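Local coordinates for carbohydrate-binding protein (Flavonifractor plautii, PDB 6N1B) that probably removes the acetyl group from the N-acetylgalactosamine of the A blood-group antigen and binds the B trisaccharide in its pocket, at residues D56-E61 and A121-N126; Y129-A134 and L152-D157; Y69-T74 and S87-S92. All coordinates share one frame; numbering follows the deposited sequence. Where two conformers were deposited one is given.

Contact 1: D56-E61 and A121-N126. With CA (calcium ion), chain D.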
loop_
_atom_site.group_PDB
_atom_site.type_symbol
_atom_site.label_atom_id
_atom_site.label_comp_id
_atom_site.label_asym_id
_atom_site.label_seq_id
_atom_site.Cartn_x
_atom_site.Cartn_y
_atom_site.Cartn_z
ATOM N N ASP A 56 -1.982 3.091 -2.010
ATOM C CA ASP A 56 -1.919 2.092 -3.073
ATOM C C ASP A 56 -2.573 2.669 -4.348
ATOM O O ASP A 56 -3.775 3.044 -4.251
ATOM C CB ASP A 56 -2.518 0.756 -2.665
ATOM C CG ASP A 56 -1.981 -0.331 -3.588
ATOM O OD1 ASP A 56 -0.749 -0.466 -3.737
ATOM O OD2 ASP A 56 -2.823 -1.010 -4.275
ATOM N N VAL A 57 -1.741 2.787 -5.382
ATOM C CA VAL A 57 -2.208 3.485 -6.553
ATOM C C VAL A 57 -2.442 2.500 -7.692
ATOM O O VAL A 57 -1.664 1.550 -7.858
ATOM C CB VAL A 57 -1.138 4.520 -6.966
ATOM C CG1 VAL A 57 -1.526 5.262 -8.228
ATOM C CG2 VAL A 57 -0.978 5.563 -5.865
ATOM N N VAL A 58 -3.533 2.700 -8.435
ATOM C CA VAL A 58 -3.853 1.974 -9.649
ATOM C C VAL A 58 -3.755 2.965 -10.826
ATOM O O VAL A 58 -4.399 4.002 -10.773
ATOM C CB VAL A 58 -5.257 1.357 -9.586
ATOM C CG1 VAL A 58 -5.591 0.708 -10.929
ATOM C CG2 VAL A 58 -5.422 0.345 -8.437
ATOM N N VAL A 59 -2.888 2.620 -11.770
ATOM C CA VAL A 59 -2.718 3.420 -12.990
ATOM C C VAL A 59 -3.280 2.655 -14.179
ATOM O O VAL A 59 -2.784 1.579 -14.472
ATOM C CB VAL A 59 -1.224 3.807 -13.254
ATOM C CG1 VAL A 59 -1.134 4.771 -14.453
ATOM C CG2 VAL A 59 -0.640 4.420 -12.002
ATOM N N LEU A 60 -4.223 3.213 -14.902
ATOM C CA LEU A 60 -4.874 2.566 -16.027
ATOM C C LEU A 60 -4.519 3.265 -17.340
ATOM O O LEU A 60 -4.279 4.443 -17.348
ATOM C CB LEU A 60 -6.371 2.701 -15.803
ATOM C CG LEU A 60 -6.924 2.150 -14.560
ATOM C CD1 LEU A 60 -8.413 2.529 -14.406
ATOM C CD2 LEU A 60 -6.745 0.634 -14.391
ATOM N N GLU A 61 -4.668 2.464 -18.412
ATOM C CA GLU A 61 -4.458 2.856 -19.732
ATOM C C GLU A 61 -5.521 3.833 -20.281
ATOM O O GLU A 61 -5.289 4.777 -21.091
ATOM C CB GLU A 61 -4.405 1.477 -20.612
ATOM C CG GLU A 61 -4.241 0.182 -19.754
ATOM C CD GLU A 61 -5.522 -0.195 -18.944
ATOM O OE1 GLU A 61 -6.685 -0.016 -19.548
ATOM O OE2 GLU A 61 -5.357 -0.666 -17.767
ATOM N N ALA A 121 -4.278 -0.629 3.216
ATOM C CA ALA A 121 -5.102 -0.811 2.042
ATOM C C ALA A 121 -4.255 -1.130 0.800
ATOM O O ALA A 121 -3.189 -0.602 0.567
ATOM C CB ALA A 121 -5.972 0.362 1.796
ATOM N N ASP A 122 -4.858 -1.910 -0.109
ATOM C CA ASP A 122 -4.293 -2.240 -1.448
ATOM C C ASP A 122 -5.421 -2.516 -2.398
ATOM O O ASP A 122 -6.406 -3.165 -1.981
ATOM C CB ASP A 122 -3.357 -3.468 -1.305
ATOM C CG ASP A 122 -2.626 -3.873 -2.578
ATOM O OD1 ASP A 122 -1.465 -3.355 -2.913
ATOM O OD2 ASP A 122 -3.237 -4.705 -3.321
ATOM N N MET A 123 -5.358 -1.964 -3.615
ATOM C CA MET A 123 -6.498 -2.004 -4.551
ATOM C C MET A 123 -6.011 -2.497 -5.907
ATOM O O MET A 123 -4.942 -2.138 -6.412
ATOM C CB MET A 123 -7.074 -0.602 -4.638
ATOM C CG MET A 123 -8.276 -0.407 -5.557
ATOM S SD MET A 123 -9.151 1.113 -5.287
ATOM C CE MET A 123 -7.958 2.277 -5.894
ATOM N N VAL A 124 -6.900 -3.310 -6.495
ATOM C CA VAL A 124 -6.704 -3.906 -7.820
ATOM C C VAL A 124 -7.839 -3.539 -8.768
ATOM O O VAL A 124 -8.981 -3.565 -8.354
ATOM C CB VAL A 124 -6.646 -5.434 -7.658
ATOM C CG1 VAL A 124 -6.251 -6.150 -8.962
ATOM C CG2 VAL A 124 -5.658 -5.806 -6.669
ATOM N N TYR A 125 -7.490 -3.260 -10.015
ATOM C CA TYR A 125 -8.486 -3.200 -11.085
ATOM C C TYR A 125 -8.758 -4.578 -11.642
ATOM O O TYR A 125 -7.829 -5.301 -12.008
ATOM C CB TYR A 125 -7.996 -2.296 -12.208
ATOM C CG TYR A 125 -8.956 -2.227 -13.370
ATOM C CD1 TYR A 125 -10.204 -1.689 -13.198
ATOM C CD2 TYR A 125 -8.625 -2.750 -14.579
ATOM C CE1 TYR A 125 -11.118 -1.606 -14.200
ATOM C CE2 TYR A 125 -9.521 -2.676 -15.672
ATOM C CZ TYR A 125 -10.776 -2.143 -15.489
ATOM O OH TYR A 125 -11.677 -2.141 -16.551
ATOM N N ASN A 126 -10.019 -4.968 -11.614
ATOM C CA ASN A 126 -10.488 -6.251 -12.142
ATOM C C ASN A 126 -11.091 -5.953 -13.562
ATOM O O ASN A 126 -12.149 -5.389 -13.668
ATOM C CB ASN A 126 -11.554 -6.839 -11.218
ATOM C CG ASN A 126 -11.958 -8.223 -11.641
ATOM O OD1 ASN A 126 -12.211 -8.449 -12.811
ATOM N ND2 ASN A 126 -12.165 -9.131 -10.655
HETATM CA CA CA D . -0.890 -2.473 -5.115
HETATM O O HOH W 1 -2.282 -1.129 -7.103
HETATM O O HOH W 2 -2.862 -3.744 -5.800
HETATM O O HOH W 3 0.509 -1.399 -6.660
HETATM O O HOH W 4 -0.324 -4.688 -5.841
#
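Asp56 and Asp122 bind one calcium ion with neighbouring carboxylates. Asp56 grips the metal with both oxygens, OD1 at 2.4 Å and OD2 at 2.6 Å, whereas Asp122 uses OD1 alone, also at 2.4 Å; the two carboxylate planes are 31° apart. In both, CG stands opposite the backbone N (chi1 -160° in Asp56), bringing the carboxylates to the ion. Asp274 and four waters complete the shell, one water being distant at 2.8 Å from the calcium. That water donates to Val57 O and Met123 O, tying the two backbones together beside the metal. Asp56 OD2 has a second duty: Met123 N donates to it over 2.8 Å in a nearly straight bond (168°), arriving on the anti side and out of the carboxylate plane. The two strands run almost parallel, consistent with the inner strands of neighbouring blades of a five-bladed beta-propeller. In the second shell Arg336 reaches Asp56 OD1 and Asp122 OD1, while Ile209 N holds Asp122 OD2. Farther from the metal the contact turns apolar. Val58 CG1 lies 4.1 Å from Tyr125 CB, and Leu60 CD2 approaches the Tyr125 ring obliquely, 3.8 Å from CG. Tyr125 OH is hydrogen-bonded to Asp130.

Contact 2: Y129-A134 and L152-D157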
loop_
_atom_site.group_PDB
_atom_site.type_symbol
_atom_site.label_atom_id
_atom_site.label_comp_id
_atom_site.label_asym_id
_atom_site.label_seq_id
_atom_site.Cartn_x
_atom_site.Cartn_y
_atom_site.Cartn_z
ATOM N N TYR A 129 -14.563 -7.612 -14.658
ATOM C CA TYR A 129 -15.740 -7.065 -14.082
ATOM C C TYR A 129 -15.793 -5.531 -14.264
ATOM O O TYR A 129 -16.801 -4.891 -13.810
ATOM C CB TYR A 129 -15.827 -7.413 -12.571
ATOM C CG TYR A 129 -16.183 -8.847 -12.349
ATOM C CD1 TYR A 129 -15.223 -9.908 -12.567
ATOM C CD2 TYR A 129 -17.407 -9.205 -11.878
ATOM C CE1 TYR A 129 -15.530 -11.223 -12.289
ATOM C CE2 TYR A 129 -17.758 -10.577 -11.634
ATOM C CZ TYR A 129 -16.809 -11.554 -11.813
ATOM O OH TYR A 129 -17.117 -12.884 -11.567
ATOM N N ASP A 130 -14.742 -4.912 -14.814
ATOM C CA ASP A 130 -14.532 -3.493 -14.939
ATOM C C ASP A 130 -14.824 -2.786 -13.568
ATOM O O ASP A 130 -15.661 -1.874 -13.470
ATOM C CB ASP A 130 -15.399 -2.948 -16.042
ATOM C CG ASP A 130 -15.103 -1.500 -16.366
ATOM O OD1 ASP A 130 -13.967 -1.023 -16.247
ATOM O OD2 ASP A 130 -16.077 -0.847 -16.938
ATOM N N ALA A 131 -14.163 -3.272 -12.551
ATOM C CA ALA A 131 -14.466 -2.899 -11.145
ATOM C C ALA A 131 -13.164 -2.821 -10.365
ATOM O O ALA A 131 -12.216 -3.554 -10.699
ATOM C CB ALA A 131 -15.382 -3.908 -10.472
ATOM N N MET A 132 -13.092 -1.948 -9.384
ATOM C CA MET A 132 -12.007 -1.922 -8.407
ATOM C C MET A 132 -12.347 -2.771 -7.200
ATOM O O MET A 132 -13.463 -2.819 -6.706
ATOM C CB MET A 132 -11.754 -0.459 -7.928
ATOM C CG MET A 132 -11.229 0.497 -9.042
ATOM S SD MET A 132 -9.578 0.110 -9.561
ATOM C CE MET A 132 -9.446 1.382 -10.826
ATOM N N MET A 133 -11.248 -3.424 -6.705
ATOM C CA MET A 133 -11.322 -4.290 -5.518
ATOM C C MET A 133 -10.343 -3.699 -4.464
ATOM O O MET A 133 -9.160 -3.721 -4.713
ATOM C CB MET A 133 -10.902 -5.705 -5.893
ATOM C CG MET A 133 -11.705 -6.338 -7.027
ATOM S SD MET A 133 -11.131 -7.979 -7.514
ATOM C CE MET A 133 -11.762 -8.989 -6.174
ATOM N N ALA A 134 -10.932 -3.112 -3.403
ATOM C CA ALA A 134 -10.124 -2.457 -2.411
ATOM C C ALA A 134 -10.062 -3.371 -1.126
ATOM O O ALA A 134 -11.114 -3.639 -0.502
ATOM C CB ALA A 134 -10.743 -1.105 -2.021
ATOM N N LEU A 152 -12.632 -6.565 2.185
ATOM C CA LEU A 152 -12.742 -6.190 0.764
ATOM C C LEU A 152 -14.028 -5.421 0.517
ATOM O O LEU A 152 -15.134 -5.847 0.981
ATOM C CB LEU A 152 -12.735 -7.447 -0.063
ATOM C CG LEU A 152 -13.094 -7.373 -1.540
ATOM C CD1 LEU A 152 -12.122 -6.499 -2.341
ATOM C CD2 LEU A 152 -13.170 -8.764 -2.144
ATOM N N ARG A 153 -13.873 -4.299 -0.180
ATOM C CA ARG A 153 -15.050 -3.583 -0.755
ATOM C C ARG A 153 -14.739 -3.388 -2.235
ATOM O O ARG A 153 -13.626 -3.070 -2.626
ATOM C CB ARG A 153 -15.238 -2.195 -0.093
ATOM C CG ARG A 153 -15.892 -2.288 1.307
ATOM C CD ARG A 153 -15.946 -0.918 1.996
ATOM N NE ARG A 153 -16.588 -1.003 3.305
ATOM C CZ ARG A 153 -17.870 -0.753 3.580
ATOM N NH1 ARG A 153 -18.709 -0.359 2.646
ATOM N NH2 ARG A 153 -18.311 -0.890 4.843
ATOM N N ILE A 154 -15.807 -3.539 -3.062
ATOM C CA ILE A 154 -15.694 -3.446 -4.527
ATOM C C ILE A 154 -16.521 -2.246 -5.011
ATOM O O ILE A 154 -17.559 -1.883 -4.383
ATOM C CB ILE A 154 -16.240 -4.760 -5.136
ATOM C CG1 ILE A 154 -15.325 -5.931 -4.773
ATOM C CG2 ILE A 154 -16.471 -4.688 -6.654
ATOM C CD1 ILE A 154 -15.901 -7.310 -4.969
ATOM N N SER A 155 -16.052 -1.623 -6.114
ATOM C CA SER A 155 -16.836 -0.542 -6.686
ATOM C C SER A 155 -16.871 -0.681 -8.207
ATOM O O SER A 155 -15.836 -0.988 -8.843
ATOM C CB SER A 155 -16.209 0.818 -6.333
ATOM O OG SER A 155 -16.963 1.936 -6.829
ATOM N N TYR A 156 -18.063 -0.382 -8.760
ATOM C CA TYR A 156 -18.271 -0.216 -10.162
ATOM C C TYR A 156 -18.159 1.240 -10.682
ATOM O O TYR A 156 -17.813 1.442 -11.878
ATOM C CB TYR A 156 -19.589 -0.809 -10.600
ATOM C CG TYR A 156 -19.797 -2.255 -10.335
ATOM C CD1 TYR A 156 -19.096 -3.212 -11.123
ATOM C CD2 TYR A 156 -20.638 -2.756 -9.397
ATOM C CE1 TYR A 156 -19.361 -4.578 -10.969
ATOM C CE2 TYR A 156 -20.919 -4.131 -9.226
ATOM C CZ TYR A 156 -20.270 -5.044 -10.045
ATOM O OH TYR A 156 -20.517 -6.387 -9.929
ATOM N N ASP A 157 -18.576 2.162 -9.827
ATOM C CA ASP A 157 -18.763 3.551 -10.233
ATOM C C ASP A 157 -17.783 4.513 -9.624
ATOM O O ASP A 157 -17.774 5.685 -9.976
ATOM C CB ASP A 157 -20.229 4.044 -9.946
ATOM C CG ASP A 157 -20.564 4.117 -8.478
ATOM O OD1 ASP A 157 -19.715 3.855 -7.613
ATOM O OD2 ASP A 157 -21.755 4.424 -8.203
#
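Met133 and Ile154 face each other as a non-hydrogen-bonded pair in the antiparallel hairpin of strands 131-140 and 148-155, the two middle strands of a propeller blade. Their side chains rise on the same face of the sheet but touch only loosely, Met133 CG lying 4.3 Å from Ile154 CG1. Met133 finds a nearer neighbour on the diagonal, where Leu152 CD1 packs 3.8 Å from its CB. Leu152 CG stands opposite the backbone N (chi1 169°), which swings the isobutyl group across to the partner strand. On the other diagonal, Ile154 CG2 lies 4.0 Å from Ala131 CB. The indole of Trp174 covers this row, touching Ala131, Met133 and Ile154. The reverse face carries Met132, Ser155, Ala134 and Arg153; there Met132 and Ser155 pack on Trp64 and Trp161, while the Arg153 guanidinium leads away to Trp161 O and a salt bridge with Glu108.

At the open end of the hairpin a G1 beta bulge, with Asp130 and Ala131 both facing Asn126, shapes the entry to strand 131-140. Here the Tyr156 ring comes back toward the first strand although its CB points away from it. Ala131 CB meets the ring obliquely, 3.8 Å from CD1, and the carbonyl oxygens of Tyr129 and Asp130 lie at the ring edge, near its plane. Both oxygens accept hydrogen bonds from Arg183, and Tyr156 OH is fixed by the indole nitrogen of Trp174, so the phenol is held at its far end as well. Two hydrogen-bonded pairs, Met132 with Ser155 and Ala134 with Arg153, lock the register. In the first of these, Met132 O is approached twice from the second strand, by Ser155 N at 2.9 Å and by the CA-H of Ile154, with CA 3.2 Å away.

Contact 3: Y69-T74 and S87-S92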
loop_
_atom_site.group_PDB
_atom_site.type_symbol
_atom_site.label_atom_id
_atom_site.label_comp_id
_atom_site.label_asym_id
_atom_site.label_seq_id
_atom_site.Cartn_x
_atom_site.Cartn_y
_atom_site.Cartn_z
ATOM N N TYR A 69 -6.117 7.469 -12.809
ATOM C CA TYR A 69 -5.423 7.145 -11.553
ATOM C C TYR A 69 -6.447 7.064 -10.470
ATOM O O TYR A 69 -7.278 7.967 -10.229
ATOM C CB TYR A 69 -4.438 8.192 -11.171
ATOM C CG TYR A 69 -3.339 8.476 -12.149
ATOM C CD1 TYR A 69 -3.516 9.272 -13.278
ATOM C CD2 TYR A 69 -1.997 8.060 -11.960
ATOM C CE1 TYR A 69 -2.478 9.629 -14.120
ATOM C CE2 TYR A 69 -0.956 8.403 -12.734
ATOM C CZ TYR A 69 -1.201 9.191 -13.843
ATOM O OH TYR A 69 -0.132 9.590 -14.627
ATOM N N TRP A 70 -6.365 5.963 -9.684
ATOM C CA TRP A 70 -7.224 5.727 -8.492
ATOM C C TRP A 70 -6.312 5.343 -7.350
ATOM O O TRP A 70 -5.380 4.529 -7.604
ATOM C CB TRP A 70 -8.255 4.647 -8.760
ATOM C CG TRP A 70 -9.328 5.182 -9.683
ATOM C CD1 TRP A 70 -9.286 5.326 -11.056
ATOM C CD2 TRP A 70 -10.558 5.776 -9.241
ATOM N NE1 TRP A 70 -10.409 5.989 -11.459
ATOM C CE2 TRP A 70 -11.231 6.254 -10.402
ATOM C CE3 TRP A 70 -11.188 5.931 -8.016
ATOM C CZ2 TRP A 70 -12.473 6.917 -10.323
ATOM C CZ3 TRP A 70 -12.440 6.534 -7.947
ATOM C CH2 TRP A 70 -13.050 7.010 -9.090
ATOM N N ALA A 71 -6.542 5.856 -6.148
ATOM C CA ALA A 71 -5.730 5.486 -5.026
ATOM C C ALA A 71 -6.629 5.176 -3.845
ATOM O O ALA A 71 -7.607 5.871 -3.564
ATOM C CB ALA A 71 -4.687 6.555 -4.680
ATOM N N VAL A 72 -6.198 4.159 -3.071
ATOM C CA VAL A 72 -6.719 3.951 -1.708
ATOM C C VAL A 72 -5.600 4.274 -0.719
ATOM O O VAL A 72 -4.418 4.141 -1.070
ATOM C CB VAL A 72 -7.244 2.510 -1.566
ATOM C CG1 VAL A 72 -6.113 1.441 -1.658
ATOM C CG2 VAL A 72 -8.101 2.331 -0.256
ATOM N N TYR A 73 -5.951 4.742 0.451
ATOM C CA TYR A 73 -4.960 5.127 1.418
ATOM C C TYR A 73 -5.656 5.173 2.781
ATOM O O TYR A 73 -6.881 5.012 2.901
ATOM C CB TYR A 73 -4.359 6.526 1.081
ATOM C CG TYR A 73 -5.354 7.654 1.094
ATOM C CD1 TYR A 73 -6.295 7.807 0.060
ATOM C CD2 TYR A 73 -5.450 8.509 2.134
ATOM C CE1 TYR A 73 -7.243 8.767 0.108
ATOM C CE2 TYR A 73 -6.449 9.514 2.192
ATOM C CZ TYR A 73 -7.293 9.618 1.149
ATOM O OH TYR A 73 -8.273 10.604 1.154
ATOM N N THR A 74 -4.857 5.396 3.845
ATOM C CA THR A 74 -5.473 5.560 5.207
ATOM C C THR A 74 -4.880 6.791 5.861
ATOM O O THR A 74 -3.655 6.908 5.975
ATOM C CB THR A 74 -5.139 4.373 6.087
ATOM O OG1 THR A 74 -3.730 4.052 5.973
ATOM C CG2 THR A 74 -5.930 3.160 5.736
ATOM N N SER A 87 -9.732 5.080 2.495
ATOM C CA SER A 87 -10.226 6.268 1.840
ATOM C C SER A 87 -9.798 6.205 0.367
ATOM O O SER A 87 -8.754 5.632 0.043
ATOM C CB SER A 87 -9.652 7.502 2.554
ATOM O OG SER A 87 -10.149 7.602 3.896
ATOM N N ILE A 88 -10.615 6.851 -0.494
ATOM C CA ILE A 88 -10.371 6.812 -1.949
ATOM C C ILE A 88 -10.210 8.243 -2.505
ATOM O O ILE A 88 -10.997 9.168 -2.130
ATOM C CB ILE A 88 -11.558 6.140 -2.647
ATOM C CG1 ILE A 88 -11.671 4.671 -2.255
ATOM C CG2 ILE A 88 -11.608 6.332 -4.174
ATOM C CD1 ILE A 88 -10.623 3.777 -2.914
ATOM N N VAL A 89 -9.245 8.372 -3.418
ATOM C CA VAL A 89 -9.153 9.564 -4.260
ATOM C C VAL A 89 -8.898 9.079 -5.707
ATOM O O VAL A 89 -8.507 7.929 -5.968
ATOM C CB VAL A 89 -8.065 10.556 -3.792
ATOM C CG1 VAL A 89 -8.547 11.354 -2.594
ATOM C CG2 VAL A 89 -6.735 9.873 -3.536
ATOM N N ALA A 90 -9.040 10.005 -6.660
ATOM C CA ALA A 90 -8.777 9.830 -8.047
ATOM C C ALA A 90 -8.001 11.017 -8.621
ATOM O O ALA A 90 -8.005 12.096 -7.972
ATOM C CB ALA A 90 -10.042 9.551 -8.884
ATOM N N SER A 91 -7.351 10.821 -9.781
ATOM C CA SER A 91 -6.563 11.856 -10.363
ATOM C C SER A 91 -6.475 11.659 -11.833
ATOM O O SER A 91 -6.522 10.522 -12.324
ATOM C CB SER A 91 -5.131 11.798 -9.699
ATOM O OG SER A 91 -4.320 12.787 -10.241
ATOM N N SER A 92 -6.234 12.754 -12.557
ATOM C CA SER A 92 -5.850 12.707 -13.937
ATOM C C SER A 92 -4.333 12.699 -14.227
ATOM O O SER A 92 -3.929 12.569 -15.354
ATOM C CB SER A 92 -6.524 13.820 -14.731
ATOM O OG SER A 92 -6.051 15.013 -14.261
#
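Segments 69-74 and 87-92 run antiparallel at 160°, joined by six backbone hydrogen bonds in the three pairs Tyr69 with Ser91, Ala71 with Val89 and Tyr73 with Ser87. The side chains divide by face. On one, the Trp70 indole lies down over the partner strand, and Ala90 CB sits beneath it in a CH-pi contact, 3.6 Å from the centroid of the six-membered ring and only 4° off its normal. Ile88 meets the same indole differently, with CG2 at the ring edge, in plane, 3.9 Å from CZ3. The other branch of Ile88 turns to Val72, its direct partner across the strands, CD1 lying 3.9 Å from Val72 CB. Trp70 NE1 is spoken for by Tyr67 O, a bond that helps fix the rotation of the indole.

On the opposite face Tyr73 adopts chi1 62°, with CG between its backbone N and carbonyl carbon, and this folds the ring across the strand pair. Ser87 CB lies over one face of that ring, 3.8 Å from the centroid but shifted toward the rim, while Val89 CG2 approaches obliquely at 3.8 Å from Tyr73 CE1. The hydroxyl of Tyr73 hydrogen-bonds to Pro39 O. Tyr69 reaches along the other end of the pair: Ser91 O sits at its ring edge, 3.4 Å from Tyr69 CD1, and the Tyr69 hydroxyl is bonded to Arg353. Ser91 OG is gripped by the Asp93 and Gly94 amides and by His96 O, at the turn where the strand ends.

Trp70, Val72 and Ile88 pack on Met123 of the next blade, while on the other face Val89 and Ser91 rest on Trp97, consistent with the middle and outer strands of a three-stranded blade in a five-bladed beta-propeller.

How the contacts relate
From the N terminus the chain first lays down 56-61, then turns back through 69-74, whose Trp70 O and Val72 O accept the amides of Val58 and Asp56. Contact 3 closes the next loop, adding 87-92 to complete this three-stranded set. It is nested inside the much longer loop that contact 1 closes when 121-126 arrives beside 56-61. Contact 2 follows in series: a tight turn leads from 126 to 129, Asn126 N bonds to Ala131 O, and the hairpin extends outward to 152-157. Contacts 2 and 3 therefore each build a separate blade, and contact 1 joins the two blades at their inner strands. Farther out, Met132 CE touches Trp70 CD1 at 4.0 Å.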